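Local coordinates for putative cathepsin d (Ixodes ricinus, PDB 5N7Q), which probably cleaves peptide bonds within proteins as a pepsin-like aspartic endopeptidase of the A1 family and binds the inhibitor pepstatin A, at residues 148-160 against 170-182. Numbering follows the deposited sequence.
Sequences GLLGEQNVFSVYL and GEVLFGGIDHDHY. Unlike the reference sequence in segment 148-160: Leu160 (reference Arg).
Strands 155-160 and 170-174 form an antiparallel beta hairpin in the interdomain sheet region of the pepsin-like fold, flanked by strand 322-327 beyond the first and strand 6-13 beyond the second. Ser157 pairs with Leu173 and Tyr159 with Glu171 through reciprocal backbone bonds; that from Leu173 N to Ser157 O is 2.8 Å and almost straight, at 178°. Where the second strand ends in a type II turn, Gly175 N still donates a hydrogen bond to Val155 O (2.7 Å). Ser157 OG donates to Gly176 O at 2.8 Å and ties down the chain after the turn. Tyr159 CG lies anti to the backbone N (chi1 165°), which carries the ring over one face of the His181 imidazole in an offset stack, centroids 4.5 Å apart and planes at 10°. A water donates to both Ser157 O and Glu171 OE2. On the face bearing Phe156, Val158, Val172 and Phe174, Phe156 CB meets Phe174 CD1 at 4.0 Å; the Phe156 ring also meets that of Phe326 and is edge-to-face with Phe141. The hairpin thus has an apolar face packed into the core and another where hydroxyl and stacked imidazole join the returning chain to strand 155-160, while the water bridges the two strands.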
# COMPACT_ATOMS: atom_id res chain seq x y z
N GLY A 148 6.12 15.53 17.71
CA GLY A 148 6.55 16.68 16.96
C GLY A 148 7.67 16.44 15.99
O GLY A 148 8.34 17.39 15.54
N LEU A 149 7.86 15.19 15.57
CA LEU A 149 9.04 14.84 14.78
C LEU A 149 9.00 15.35 13.34
O LEU A 149 10.03 15.40 12.69
CB LEU A 149 9.23 13.33 14.77
CG LEU A 149 9.37 12.67 16.14
CD1 LEU A 149 9.54 11.17 15.98
CD2 LEU A 149 10.53 13.29 16.90
N LEU A 150 7.83 15.75 12.86
CA LEU A 150 7.68 16.32 11.52
C LEU A 150 7.64 17.84 11.53
O LEU A 150 7.38 18.48 10.49
CB LEU A 150 6.41 15.81 10.84
CG LEU A 150 6.20 14.29 10.64
CD1 LEU A 150 7.51 13.56 10.39
CD2 LEU A 150 5.43 13.63 11.76
N GLY A 151 7.88 18.46 12.67
CA GLY A 151 7.74 19.90 12.73
C GLY A 151 6.31 20.28 12.44
O GLY A 151 5.38 19.73 13.06
N GLU A 152 6.14 21.20 11.50
CA GLU A 152 4.83 21.68 11.07
C GLU A 152 4.32 21.08 9.75
O GLU A 152 3.33 21.56 9.19
CB GLU A 152 4.86 23.19 10.94
CG GLU A 152 5.23 23.90 12.22
CD GLU A 152 4.11 23.81 13.22
OE1 GLU A 152 2.97 24.19 12.86
OE2 GLU A 152 4.37 23.36 14.36
N GLN A 153 5.00 20.05 9.25
CA GLN A 153 4.68 19.46 7.96
C GLN A 153 4.26 18.00 8.18
O GLN A 153 5.04 17.07 7.93
CB GLN A 153 5.88 19.62 7.03
CG GLN A 153 5.77 19.02 5.63
CD GLN A 153 4.60 19.55 4.80
OE1 GLN A 153 3.52 19.83 5.32
NE2 GLN A 153 4.80 19.66 3.48
N ASN A 154 3.02 17.82 8.61
CA ASN A 154 2.50 16.50 8.99
C ASN A 154 1.90 15.79 7.77
O ASN A 154 0.69 15.54 7.69
CB ASN A 154 1.52 16.59 10.15
CG ASN A 154 2.16 17.14 11.39
OD1 ASN A 154 3.11 16.56 11.93
ND2 ASN A 154 1.69 18.30 11.83
N VAL A 155 2.78 15.50 6.83
CA VAL A 155 2.47 14.75 5.62
C VAL A 155 3.53 13.71 5.40
O VAL A 155 4.63 13.80 5.94
CB VAL A 155 2.41 15.68 4.36
CG1 VAL A 155 1.58 16.93 4.63
CG2 VAL A 155 3.80 16.00 3.81
N PHE A 156 3.19 12.68 4.61
CA PHE A 156 4.20 11.79 4.07
C PHE A 156 3.89 11.56 2.61
O PHE A 156 2.73 11.58 2.19
CB PHE A 156 4.33 10.47 4.86
CG PHE A 156 3.08 9.65 4.94
CD1 PHE A 156 2.79 8.72 3.94
CD2 PHE A 156 2.15 9.82 5.97
CE1 PHE A 156 1.63 7.96 4.00
CE2 PHE A 156 0.99 9.04 6.03
CZ PHE A 156 0.74 8.12 5.03
N SER A 157 4.95 11.43 1.82
CA SER A 157 4.83 11.34 0.38
C SER A 157 5.51 10.08 -0.17
O SER A 157 6.61 9.75 0.26
CB SER A 157 5.46 12.55 -0.28
OG SER A 157 4.85 13.74 0.19
N VAL A 158 4.84 9.38 -1.08
CA VAL A 158 5.28 8.07 -1.53
C VAL A 158 5.62 8.02 -3.03
O VAL A 158 4.83 8.39 -3.87
CB VAL A 158 4.21 6.99 -1.22
CG1 VAL A 158 4.71 5.63 -1.69
CG2 VAL A 158 3.82 6.99 0.26
N TYR A 159 6.86 7.63 -3.31
CA TYR A 159 7.35 7.32 -4.63
C TYR A 159 7.50 5.81 -4.74
O TYR A 159 8.20 5.21 -3.90
CB TYR A 159 8.71 8.01 -4.85
CG TYR A 159 9.48 7.47 -6.03
CD1 TYR A 159 8.95 7.53 -7.31
CD2 TYR A 159 10.72 6.85 -5.86
CE1 TYR A 159 9.61 6.99 -8.39
CE2 TYR A 159 11.42 6.34 -6.94
CZ TYR A 159 10.86 6.41 -8.21
OH TYR A 159 11.53 5.86 -9.28
N LEU A 160 6.91 5.21 -5.79
CA LEU A 160 7.09 3.79 -6.12
C LEU A 160 7.65 3.69 -7.52
O LEU A 160 7.05 4.19 -8.45
CB LEU A 160 5.78 3.03 -6.01
CG LEU A 160 5.04 3.13 -4.68
CD1 LEU A 160 3.73 2.35 -4.75
CD2 LEU A 160 5.86 2.64 -3.49
N GLY A 170 11.82 2.73 -4.33
CA GLY A 170 10.81 3.68 -3.90
C GLY A 170 11.24 4.39 -2.64
O GLY A 170 12.31 4.14 -2.11
N GLU A 171 10.37 5.24 -2.13
CA GLU A 171 10.62 6.02 -0.92
C GLU A 171 9.33 6.37 -0.26
O GLU A 171 8.40 6.79 -0.93
CB GLU A 171 11.38 7.30 -1.26
CG GLU A 171 11.56 8.26 -0.09
CD GLU A 171 12.31 9.50 -0.50
OE1 GLU A 171 13.56 9.43 -0.41
OE2 GLU A 171 11.70 10.50 -0.96
N VAL A 172 9.29 6.27 1.07
CA VAL A 172 8.28 6.98 1.85
C VAL A 172 8.99 8.14 2.53
O VAL A 172 9.90 7.90 3.32
CB VAL A 172 7.57 6.10 2.89
CG1 VAL A 172 6.49 6.91 3.58
CG2 VAL A 172 6.94 4.85 2.25
N LEU A 173 8.61 9.37 2.21
CA LEU A 173 9.23 10.55 2.82
C LEU A 173 8.35 11.05 3.94
O LEU A 173 7.28 11.61 3.71
CB LEU A 173 9.45 11.64 1.79
CG LEU A 173 10.12 12.91 2.30
CD1 LEU A 173 11.52 12.62 2.79
CD2 LEU A 173 10.20 13.91 1.17
N PHE A 174 8.80 10.84 5.17
CA PHE A 174 8.05 11.30 6.34
C PHE A 174 8.33 12.78 6.64
O PHE A 174 9.47 13.14 6.90
CB PHE A 174 8.38 10.43 7.55
CG PHE A 174 7.86 9.02 7.42
CD1 PHE A 174 6.55 8.73 7.73
CD2 PHE A 174 8.65 8.00 6.93
CE1 PHE A 174 6.04 7.45 7.57
CE2 PHE A 174 8.15 6.71 6.78
CZ PHE A 174 6.85 6.44 7.12
N GLY A 175 7.29 13.61 6.58
CA GLY A 175 7.46 15.03 6.91
C GLY A 175 7.88 15.90 5.75
O GLY A 175 8.38 17.00 5.94
N GLY A 176 7.64 15.45 4.53
CA GLY A 176 7.95 16.29 3.39
C GLY A 176 7.34 15.82 2.09
O GLY A 176 6.80 14.70 2.01
N ILE A 177 7.44 16.69 1.08
CA ILE A 177 7.04 16.41 -0.31
C ILE A 177 8.24 16.74 -1.17
O ILE A 177 8.69 17.87 -1.13
CB ILE A 177 5.86 17.31 -0.77
CG1 ILE A 177 4.67 17.26 0.21
CG2 ILE A 177 5.43 16.93 -2.18
CD1 ILE A 177 3.58 18.29 -0.07
N ASP A 178 8.75 15.77 -1.94
CA ASP A 178 9.99 15.98 -2.72
C ASP A 178 9.60 16.25 -4.17
O ASP A 178 9.19 15.32 -4.89
CB ASP A 178 10.86 14.74 -2.62
CG ASP A 178 12.23 14.92 -3.22
OD1 ASP A 178 12.50 15.93 -3.89
OD2 ASP A 178 13.06 14.03 -2.99
N HIS A 179 9.77 17.49 -4.61
CA HIS A 179 9.47 17.86 -6.00
C HIS A 179 10.46 17.19 -6.97
O HIS A 179 10.18 17.15 -8.16
CB HIS A 179 9.45 19.39 -6.17
CG HIS A 179 8.59 19.88 -7.30
ND1 HIS A 179 8.46 19.23 -8.50
CD2 HIS A 179 7.78 20.97 -7.38
CE1 HIS A 179 7.65 19.91 -9.29
NE2 HIS A 179 7.22 20.96 -8.63
N ASP A 180 11.56 16.60 -6.50
CA ASP A 180 12.39 15.82 -7.40
C ASP A 180 11.77 14.47 -7.75
O ASP A 180 12.31 13.77 -8.60
CB ASP A 180 13.83 15.74 -6.89
CG ASP A 180 14.55 17.10 -6.95
OD1 ASP A 180 14.24 17.89 -7.88
OD2 ASP A 180 15.39 17.36 -6.04
N HIS A 181 10.65 14.10 -7.12
CA HIS A 181 9.90 12.93 -7.54
C HIS A 181 8.66 13.21 -8.34
O HIS A 181 7.94 12.26 -8.67
CB HIS A 181 9.48 12.08 -6.32
CG HIS A 181 10.61 11.37 -5.67
ND1 HIS A 181 11.49 10.58 -6.37
CD2 HIS A 181 10.99 11.31 -4.38
CE1 HIS A 181 12.38 10.07 -5.53
NE2 HIS A 181 12.09 10.50 -4.32
N TYR A 182 8.39 14.45 -8.73
CA TYR A 182 7.22 14.72 -9.54
C TYR A 182 7.41 15.89 -10.49
O TYR A 182 8.30 16.73 -10.28
CB TYR A 182 5.95 14.87 -8.68
CG TYR A 182 5.73 16.24 -8.03
CD1 TYR A 182 5.07 17.27 -8.72
CD2 TYR A 182 6.10 16.48 -6.72
CE1 TYR A 182 4.84 18.50 -8.10
CE2 TYR A 182 5.88 17.71 -6.12
CZ TYR A 182 5.23 18.70 -6.83
OH TYR A 182 5.00 19.90 -6.22
O HOH W 1 8.97 10.64 -1.54